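Side-chain contacts in uncharacterized protein (Bacteroides uniformis, PDB 4Q53), which is of unknown function but belongs to the DUF4783 family and adopts the cystatin-like fold of the NTF2 clan: residues I9-E14 with Q18-Y23; K22-K27 with H101-D106; L30-K35 with E45-A50. All blocks are in the same frame, centred on the assembly; numbering follows the deposited sequence.

Contact 1 of 3, residues I9-E14 with Q18-Y23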
loop_
_atom_site.group_PDB
_atom_site.type_symbol
_atom_site.label_atom_id
_atom_site.label_comp_id
_atom_site.label_asym_id
_atom_site.label_seq_id
_atom_site.Cartn_x
_atom_site.Cartn_y
_atom_site.Cartn_z
ATOM N N ILE A 9 -3.268 -6.807 1.456
ATOM C CA ILE A 9 -3.255 -7.414 0.141
ATOM C C ILE A 9 -4.662 -7.370 -0.457
ATOM O O ILE A 9 -4.842 -7.050 -1.636
ATOM C CB ILE A 9 -2.712 -8.854 0.224
ATOM C CG1 ILE A 9 -1.234 -8.803 0.611
ATOM C CG2 ILE A 9 -2.901 -9.597 -1.083
ATOM C CD1 ILE A 9 -0.657 -10.154 0.980
ATOM N N GLY A 10 -5.664 -7.711 0.346
ATOM C CA GLY A 10 -7.036 -7.691 -0.126
ATOM C C GLY A 10 -7.483 -6.295 -0.525
ATOM O O GLY A 10 -8.190 -6.119 -1.521
ATOM N N ALA A 11 -7.087 -5.298 0.256
ATOM C CA ALA A 11 -7.438 -3.921 -0.051
ATOM C C ALA A 11 -6.866 -3.489 -1.391
ATOM O O ALA A 11 -7.535 -2.807 -2.167
ATOM C CB ALA A 11 -6.962 -3.000 1.047
ATOM N N PHE A 12 -5.616 -3.861 -1.665
ATOM C CA PHE A 12 -5.029 -3.570 -2.964
ATOM C C PHE A 12 -5.714 -4.344 -4.079
ATOM O O PHE A 12 -5.978 -3.787 -5.136
ATOM C CB PHE A 12 -3.525 -3.840 -2.971
ATOM C CG PHE A 12 -2.704 -2.662 -2.530
ATOM C CD1 PHE A 12 -2.392 -2.486 -1.208
ATOM C CD2 PHE A 12 -2.265 -1.722 -3.449
ATOM C CE1 PHE A 12 -1.653 -1.395 -0.796
ATOM C CE2 PHE A 12 -1.534 -0.611 -3.038
ATOM C CZ PHE A 12 -1.220 -0.454 -1.717
ATOM N N LYS A 13 -6.016 -5.620 -3.847
ATOM C CA LYS A 13 -6.709 -6.429 -4.858
ATOM C C LYS A 13 -8.037 -5.794 -5.272
ATOM O O LYS A 13 -8.458 -5.874 -6.434
ATOM C CB LYS A 13 -6.987 -7.840 -4.334
ATOM C CG LYS A 13 -5.762 -8.741 -4.347
ATOM C CD LYS A 13 -6.094 -10.108 -3.766
ATOM C CE LYS A 13 -4.949 -11.091 -3.901
ATOM N NZ LYS A 13 -4.750 -11.566 -5.304
ATOM N N GLU A 14 -8.687 -5.147 -4.314
ATOM C CA GLU A 14 -10.002 -4.562 -4.534
ATOM C C GLU A 14 -9.946 -3.065 -4.826
ATOM O O GLU A 14 -10.976 -2.450 -5.080
ATOM C CB GLU A 14 -10.869 -4.792 -3.303
ATOM C CG GLU A 14 -10.985 -6.252 -2.894
ATOM C CD GLU A 14 -11.545 -6.408 -1.504
ATOM O OE1 GLU A 14 -12.411 -5.595 -1.121
ATOM O OE2 GLU A 14 -11.102 -7.319 -0.774
ATOM N N GLN A 18 -10.615 2.588 1.731
ATOM C CA GLN A 18 -11.271 2.537 3.029
ATOM C C GLN A 18 -10.830 1.295 3.799
ATOM O O GLN A 18 -10.541 1.367 4.991
ATOM C CB GLN A 18 -12.799 2.578 2.881
ATOM C CG GLN A 18 -13.537 2.896 4.175
ATOM C CD GLN A 18 -15.019 3.146 3.963
ATOM O OE1 GLN A 18 -15.431 3.727 2.954
ATOM N NE2 GLN A 18 -15.830 2.706 4.916
ATOM N N GLU A 19 -10.761 0.156 3.122
ATOM C CA GLU A 19 -10.269 -1.060 3.758
ATOM C C GLU A 19 -8.782 -0.914 4.106
ATOM O O GLU A 19 -8.332 -1.350 5.163
ATOM C CB GLU A 19 -10.503 -2.271 2.850
ATOM C CG GLU A 19 -11.982 -2.537 2.523
ATOM C CD GLU A 19 -12.755 -3.169 3.673
ATOM O OE1 GLU A 19 -12.217 -3.240 4.801
ATOM O OE2 GLU A 19 -13.906 -3.602 3.447
ATOM N N LEU A 20 -8.017 -0.287 3.222
ATOM C CA LEU A 20 -6.591 -0.121 3.466
ATOM C C LEU A 20 -6.350 0.709 4.729
ATOM O O LEU A 20 -5.401 0.494 5.487
ATOM C CB LEU A 20 -5.935 0.527 2.244
ATOM C CG LEU A 20 -4.423 0.726 2.329
ATOM C CD1 LEU A 20 -3.700 -0.617 2.425
ATOM C CD2 LEU A 20 -3.944 1.507 1.134
ATOM N N ASN A 21 -7.254 1.637 4.972
ATOM C CA ASN A 21 -7.136 2.569 6.085
ATOM C C ASN A 21 -6.909 2.047 7.513
ATOM O O ASN A 21 -6.711 2.737 8.388
ATOM C CB ASN A 21 -8.353 3.518 6.060
ATOM C CG ASN A 21 -8.254 4.639 7.084
ATOM O OD1 ASN A 21 -7.370 5.484 7.008
ATOM N ND2 ASN A 21 -9.150 4.633 8.060
ATOM N N LYS A 22 -7.495 0.844 7.597
ATOM C CA LYS A 22 -7.626 0.063 8.805
ATOM C C LYS A 22 -6.235 -0.325 9.129
ATOM O O LYS A 22 -5.875 -0.425 10.311
ATOM C CB LYS A 22 -8.427 -1.226 8.580
ATOM C CG LYS A 22 -9.940 -1.086 8.490
ATOM C CD LYS A 22 -10.615 -2.451 8.272
ATOM C CE LYS A 22 -10.225 -3.470 9.339
ATOM N NZ LYS A 22 -10.847 -4.799 9.120
ATOM N N TYR A 23 -5.440 -0.570 8.083
ATOM C CA TYR A 23 -4.025 -0.879 8.386
ATOM C C TYR A 23 -2.959 0.211 8.326
ATOM O O TYR A 23 -1.785 -0.062 8.507
ATOM C CB TYR A 23 -3.652 -2.016 7.433
ATOM C CG TYR A 23 -4.755 -3.048 7.400
ATOM C CD1 TYR A 23 -4.912 -3.935 8.452
ATOM C CD2 TYR A 23 -5.687 -3.086 6.364
ATOM C CE1 TYR A 23 -5.930 -4.872 8.455
ATOM C CE2 TYR A 23 -6.712 -4.031 6.354
ATOM C CZ TYR A 23 -6.832 -4.907 7.417
ATOM O OH TYR A 23 -7.834 -5.844 7.431
#
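The N-terminal pair of short helices, 6-14 and 17-20, closes on itself where Ala11 meets the backbone of Leu20 and the side-chain base of Glu19. The Ala11 methyl is a small knob set close to the second helix: CB lies 3.6 Å from Leu20 N and, in one of the two conformers of Glu19, 4.0 Å from Glu19 CB. Because nothing extends beyond that methyl, the backbones come near, with Ala11 CA and Leu20 CA 5.2 Å apart. In this cystatin-like fold the two helices lie over the curved sheet, and the inner side of their junction is apolar. Leu20 supplies it by holding CG anti to its backbone N (chi1 -178°), which sends both methyls to one corner of the Phe12 ring. Leu20 CD1 is 3.9 Å and Leu20 CD2 4.2 Å from Phe12 CE1, an oblique approach to the ring. Phe12 in turn meets Phe52 edge-to-face and touches Phe60, while Leu20 also rests on Met48 of helix 41-54. At the start of the second helix, Asn16 OD1 accepts a hydrogen bond from Glu19 N, and a type I turn from Leu20 to Tyr23 then leads the chain toward the sheet.

Contact 2 of 3, residues K22-K27 with H101-D106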
loop_
_atom_site.group_PDB
_atom_site.type_symbol
_atom_site.label_atom_id
_atom_site.label_comp_id
_atom_site.label_asym_id
_atom_site.label_seq_id
_atom_site.Cartn_x
_atom_site.Cartn_y
_atom_site.Cartn_z
ATOM N N LYS A 22 -7.495 0.844 7.597
ATOM C CA LYS A 22 -7.626 0.063 8.805
ATOM C C LYS A 22 -6.235 -0.325 9.129
ATOM O O LYS A 22 -5.875 -0.425 10.311
ATOM C CB LYS A 22 -8.427 -1.226 8.580
ATOM C CG LYS A 22 -9.940 -1.086 8.490
ATOM C CD LYS A 22 -10.615 -2.451 8.272
ATOM C CE LYS A 22 -10.225 -3.470 9.339
ATOM N NZ LYS A 22 -10.847 -4.799 9.120
ATOM N N TYR A 23 -5.440 -0.570 8.083
ATOM C CA TYR A 23 -4.025 -0.879 8.386
ATOM C C TYR A 23 -2.959 0.211 8.326
ATOM O O TYR A 23 -1.785 -0.062 8.507
ATOM C CB TYR A 23 -3.652 -2.016 7.433
ATOM C CG TYR A 23 -4.755 -3.048 7.400
ATOM C CD1 TYR A 23 -4.912 -3.935 8.452
ATOM C CD2 TYR A 23 -5.687 -3.086 6.364
ATOM C CE1 TYR A 23 -5.930 -4.872 8.455
ATOM C CE2 TYR A 23 -6.712 -4.031 6.354
ATOM C CZ TYR A 23 -6.832 -4.907 7.417
ATOM O OH TYR A 23 -7.834 -5.844 7.431
ATOM N N LEU A 24 -3.365 1.442 8.096
ATOM C CA LEU A 24 -2.404 2.534 7.972
ATOM C C LEU A 24 -1.908 3.003 9.339
ATOM O O LEU A 24 -2.679 3.064 10.293
ATOM C CB LEU A 24 -3.028 3.717 7.212
ATOM C CG LEU A 24 -3.369 3.485 5.733
ATOM C CD1 LEU A 24 -4.088 4.685 5.149
ATOM C CD2 LEU A 24 -2.126 3.164 4.931
ATOM N N GLY A 25 -0.614 3.294 9.440
ATOM C CA GLY A 25 -0.058 3.965 10.604
ATOM C C GLY A 25 -0.534 5.401 10.694
ATOM O O GLY A 25 -1.155 5.925 9.768
ATOM N N ASP A 26 -0.236 6.050 11.810
ATOM C CA ASP A 26 -0.691 7.414 11.998
ATOM C C ASP A 26 0.060 8.389 11.099
ATOM O O ASP A 26 -0.439 9.475 10.805
ATOM C CB ASP A 26 -0.584 7.804 13.468
ATOM C CG ASP A 26 -1.619 7.095 14.342
ATOM O OD1 ASP A 26 -2.706 6.737 13.835
ATOM O OD2 ASP A 26 -1.351 6.902 15.543
ATOM N N LYS A 27 1.262 7.994 10.703
ATOM C CA LYS A 27 2.075 8.716 9.732
ATOM C C LYS A 27 2.538 7.706 8.697
ATOM O O LYS A 27 3.029 6.639 9.054
ATOM C CB LYS A 27 3.300 9.347 10.398
ATOM C CG LYS A 27 2.988 10.426 11.431
ATOM C CD LYS A 27 2.469 11.700 10.778
ATOM C CE LYS A 27 2.291 12.817 11.797
ATOM N NZ LYS A 27 1.739 14.052 11.164
ATOM N N HIS A 101 3.804 1.863 7.366
ATOM C CA HIS A 101 4.601 3.059 7.569
ATOM C C HIS A 101 5.078 3.677 6.241
ATOM O O HIS A 101 5.363 4.873 6.175
ATOM C CB HIS A 101 5.803 2.696 8.436
ATOM C CG HIS A 101 6.792 3.799 8.598
ATOM N ND1 HIS A 101 6.474 5.008 9.179
ATOM C CD2 HIS A 101 8.098 3.876 8.255
ATOM C CE1 HIS A 101 7.545 5.782 9.187
ATOM N NE2 HIS A 101 8.544 5.119 8.632
ATOM N N GLN A 102 5.181 2.865 5.194
ATOM C CA GLN A 102 5.593 3.363 3.872
ATOM C C GLN A 102 4.920 2.559 2.774
ATOM O O GLN A 102 4.844 1.322 2.860
ATOM C CB GLN A 102 7.125 3.315 3.703
ATOM C CG GLN A 102 7.640 3.846 2.362
ATOM C CD GLN A 102 9.155 3.957 2.316
ATOM O OE1 GLN A 102 9.792 3.421 1.430
ATOM N NE2 GLN A 102 9.727 4.702 3.253
ATOM N N ILE A 103 4.442 3.268 1.750
ATOM C CA ILE A 103 3.958 2.660 0.519
ATOM C C ILE A 103 4.716 3.294 -0.631
ATOM O O ILE A 103 4.694 4.520 -0.782
ATOM C CB ILE A 103 2.447 2.900 0.296
ATOM C CG1 ILE A 103 1.644 2.386 1.498
ATOM C CG2 ILE A 103 1.988 2.280 -1.012
ATOM C CD1 ILE A 103 0.156 2.620 1.402
ATOM N N ARG A 104 5.352 2.464 -1.444
ATOM C CA ARG A 104 5.985 2.886 -2.680
ATOM C C ARG A 104 5.229 2.249 -3.826
ATOM O O ARG A 104 4.959 1.048 -3.805
ATOM C CB ARG A 104 7.455 2.466 -2.717
ATOM C CG ARG A 104 8.187 2.910 -3.967
ATOM C CD ARG A 104 9.656 2.449 -4.031
ATOM N NE ARG A 104 10.084 2.447 -5.432
ATOM C CZ ARG A 104 10.130 1.372 -6.228
ATOM N NH1 ARG A 104 9.848 0.144 -5.780
ATOM N NH2 ARG A 104 10.479 1.523 -7.492
ATOM N N ILE A 105 4.917 3.051 -4.839
ATOM C CA ILE A 105 4.215 2.579 -6.024
ATOM C C ILE A 105 4.976 3.143 -7.218
ATOM O O ILE A 105 5.138 4.356 -7.350
ATOM C CB ILE A 105 2.753 3.071 -6.050
ATOM C CG1 ILE A 105 1.999 2.526 -4.835
ATOM C CG2 ILE A 105 2.079 2.666 -7.374
ATOM C CD1 ILE A 105 0.566 2.987 -4.723
ATOM N N ASP A 106 5.459 2.261 -8.080
ATOM C CA ASP A 106 6.262 2.676 -9.214
ATOM C C ASP A 106 5.834 1.988 -10.490
ATOM O O ASP A 106 5.728 0.762 -10.545
ATOM C CB ASP A 106 7.720 2.447 -8.996
ATOM C CG ASP A 106 8.522 3.284 -9.957
ATOM O OD1 ASP A 106 8.553 4.533 -9.762
ATOM O OD2 ASP A 106 9.027 2.739 -10.955
#
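Leu24 and Ile103 touch methyl to methyl, Leu24 CD2 lying 4.2 Å from Ile103 CD1, while at the other end of the contact the carbonyl oxygen of Lys27 approaches the ring of His101. These two points join strand 24-25 and the corner at 26-27 that follows it to the long last strand, 97-107, of the cystatin-like sheet; the touching parts run 109° apart, so the chain turns away from strand 97-107 after its backbone bonds to Ile100. Lys27 O stands 3.8 Å from His101 ND1, obliquely placed to the ring, which is a polar neighbourhood and not a bond. That oxygen instead accepts a weak hydrogen bond from Arg92 NH1.

The next shell explains the geometry. His101 and Gln102 both form backbone hydrogen bonds with Phe90, and the backbone of His101 is nearly helical (phi/psi -110°/-25°), as in a classic beta bulge. Their side chains accordingly leave from the same face of the strand, whereas Ile103 turns to the apolar side, where it also touches Leu30. On the other segment, Tyr23 and Gly25 both make backbone hydrogen bonds with Ile100, tethering the residue between them, and Leu24 packs in addition on Lys41 and Ala44 of helix 41-54. The side chain of His101 comes within about 4 Å of a bound triethylene glycol, probably from the crystallisation liquor. Farther along the same strand, beyond the contact itself, Arg104 NH1 hydrogen-bonds to Asn88 OD1 while its NH2 makes a long salt bridge to Asp106 OD2, 3.9 Å away.

Contact 3 of 3, residues L30-K35 with E45-A50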
loop_
_atom_site.group_PDB
_atom_site.type_symbol
_atom_site.label_atom_id
_atom_site.label_comp_id
_atom_site.label_asym_id
_atom_site.label_seq_id
_atom_site.Cartn_x
_atom_site.Cartn_y
_atom_site.Cartn_z
ATOM N N LEU A 30 4.429 8.092 1.604
ATOM C CA LEU A 30 4.005 7.615 0.301
ATOM C C LEU A 30 5.002 8.071 -0.738
ATOM O O LEU A 30 5.465 9.213 -0.693
ATOM C CB LEU A 30 2.613 8.160 -0.037
ATOM C CG LEU A 30 1.528 7.810 0.980
ATOM C CD1 LEU A 30 0.250 8.565 0.670
ATOM C CD2 LEU A 30 1.288 6.311 1.011
ATOM N N ILE A 31 5.348 7.173 -1.654
ATOM C CA ILE A 31 6.166 7.560 -2.801
ATOM C C ILE A 31 5.481 6.958 -4.011
ATOM O O ILE A 31 5.581 5.764 -4.248
ATOM C CB ILE A 31 7.631 7.086 -2.710
ATOM C CG1 ILE A 31 8.278 7.473 -1.385
ATOM C CG2 ILE A 31 8.435 7.703 -3.837
ATOM C CD1 ILE A 31 8.177 6.429 -0.320
ATOM N N ILE A 32 4.771 7.783 -4.771
ATOM C CA ILE A 32 3.921 7.317 -5.845
ATOM C C ILE A 32 4.390 7.990 -7.100
ATOM O O ILE A 32 4.306 9.207 -7.208
ATOM C CB ILE A 32 2.447 7.651 -5.578
ATOM C CG1 ILE A 32 1.993 7.039 -4.243
ATOM C CG2 ILE A 32 1.591 7.174 -6.715
ATOM C CD1 ILE A 32 0.568 7.278 -3.896
ATOM N N GLN A 33 4.887 7.225 -8.066
ATOM C CA GLN A 33 5.482 7.827 -9.262
ATOM C C GLN A 33 6.506 8.901 -8.904
ATOM O O GLN A 33 6.525 9.991 -9.473
ATOM C CB GLN A 33 4.408 8.413 -10.185
ATOM C CG GLN A 33 3.630 7.378 -10.959
ATOM C CD GLN A 33 4.534 6.337 -11.575
ATOM O OE1 GLN A 33 4.721 5.261 -11.005
ATOM N NE2 GLN A 33 5.144 6.661 -12.721
ATOM N N ASN A 34 7.349 8.577 -7.939
ATOM C CA ASN A 34 8.433 9.456 -7.514
ATOM C C ASN A 34 7.986 10.732 -6.833
ATOM O O ASN A 34 8.810 11.591 -6.573
ATOM C CB ASN A 34 9.412 9.773 -8.653
ATOM C CG ASN A 34 10.338 8.613 -8.965
ATOM O OD1 ASN A 34 10.633 7.785 -8.116
ATOM N ND2 ASN A 34 10.794 8.554 -10.188
ATOM N N LYS A 35 6.702 10.838 -6.507
ATOM C CA LYS A 35 6.209 11.937 -5.685
ATOM C C LYS A 35 6.122 11.467 -4.239
ATOM O O LYS A 35 5.343 10.553 -3.921
ATOM C CB LYS A 35 4.834 12.389 -6.177
ATOM C CG LYS A 35 4.837 12.966 -7.590
ATOM C CD LYS A 35 5.552 14.327 -7.606
ATOM C CE LYS A 35 5.455 15.047 -8.947
ATOM N NZ LYS A 35 5.994 16.435 -8.834
ATOM N N GLU A 45 -4.975 8.016 3.345
ATOM C CA GLU A 45 -6.168 7.363 2.813
ATOM C C GLU A 45 -6.697 8.129 1.605
ATOM O O GLU A 45 -7.089 7.528 0.618
ATOM C CB GLU A 45 -7.247 7.200 3.893
ATOM C CG GLU A 45 -8.471 6.361 3.492
ATOM C CD GLU A 45 -9.446 7.055 2.548
ATOM O OE1 GLU A 45 -9.559 8.302 2.572
ATOM O OE2 GLU A 45 -10.132 6.348 1.781
ATOM N N GLY A 46 -6.705 9.457 1.691
ATOM C CA GLY A 46 -7.171 10.282 0.589
ATOM C C GLY A 46 -6.322 10.141 -0.660
ATOM O O GLY A 46 -6.830 10.075 -1.789
ATOM N N THR A 47 -5.014 10.080 -0.465
ATOM C CA THR A 47 -4.099 9.890 -1.576
ATOM C C THR A 47 -4.333 8.515 -2.232
ATOM O O THR A 47 -4.360 8.392 -3.451
ATOM C CB THR A 47 -2.654 9.996 -1.080
ATOM O OG1 THR A 47 -2.446 11.303 -0.548
ATOM C CG2 THR A 47 -1.658 9.740 -2.193
HETATM N N MSE A 48 -4.496 7.480 -1.417
HETATM C CA MSE A 48 -4.746 6.145 -1.957
HETATM C C MSE A 48 -6.116 6.069 -2.639
HETATM O O MSE A 48 -6.261 5.388 -3.649
HETATM C CB MSE A 48 -4.544 5.067 -0.880
HETATM C CG MSE A 48 -3.066 4.872 -0.484
HETATM SE SE MSE A 48 -1.889 4.552 -2.000
HETATM C CE MSE A 48 -2.846 3.077 -2.835
ATOM N N ALA A 49 -7.117 6.775 -2.106
ATOM C CA ALA A 49 -8.429 6.811 -2.743
ATOM C C ALA A 49 -8.294 7.394 -4.145
ATOM O O ALA A 49 -8.851 6.869 -5.111
ATOM C CB ALA A 49 -9.434 7.638 -1.918
ATOM N N ALA A 50 -7.552 8.490 -4.260
ATOM C CA ALA A 50 -7.357 9.115 -5.567
ATOM C C ALA A 50 -6.584 8.159 -6.484
ATOM O O ALA A 50 -6.886 8.037 -7.673
ATOM C CB ALA A 50 -6.618 10.432 -5.435
#
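Flat groups play no part where Leu30 and Ile32 meet Thr47 and Met48: none of the four touching side chains carries a ring, amide or carboxylate, so there are no faces or edges to share, and the fit depends on branched methyls and a selenium atom. The contact is an example of a helix laid along a strand, the general device by which the cystatin-like fold covers the concave side of its sheet. The axes of strand 30-32 and helix 45-50 come within 10.8 Å and run nearly parallel, at 19°, a gap that side chains from both sides fill.

Thr47 is the hub on the helix. In the conformer described, one of two for Leu30, that leucine reaches it tip to tip, with Leu30 CD1 3.6 Å from Thr47 CG2. Ile32 instead slides past in the opposite direction, bringing its CD1 to 3.7 Å from Thr47 CG2. In this arrangement one methyl serves two strand residues, because Thr47 sets CG2 anti to its backbone N. The same rotation (chi1 -62°) puts OG1 beside that N, where it hydrogen-bonds back to Thr43 O one helical turn earlier, so the hydroxyl's polar demand is met within the helix. Met48, present as selenomethionine, bends at both chi2 and chi3; its side chain and that of Ile32 cross obliquely, Met48 SE lying 4.1 Å from Ile32 CD1.

Past Ile32 the chain reverses in a type I' turn to Lys35, passing into strand 35-40. Strand 28-32 lies between that antiparallel neighbour and the parallel strand 97-107. Met48 also touches Ile105 of strand 97-107 and, on helix 17-20, Ser17 and Leu20.

In the fold
The three contacts share one apolar core. Contacts 1 and 2 have centres 11 Å apart and meet at Leu20 CD2 and Ile103 CD1, 4.3 Å from each other; the chain itself links them through Lys22 and Tyr23. Contact 3, centred 14 Å from contact 1, joins it through Met48, whose CG lies 3.8 Å from Leu20 CD2. Contacts 2 and 3 are closest, 9 Å between centres, because their strands are parallel neighbours: Ile31 N and Ile103 O are 2.9 Å apart, probably hydrogen-bonded. Contact 3 is nested within the loop that contact 2 closes. No active site is established; the triethylene glycol lies beside His101 in contact 2.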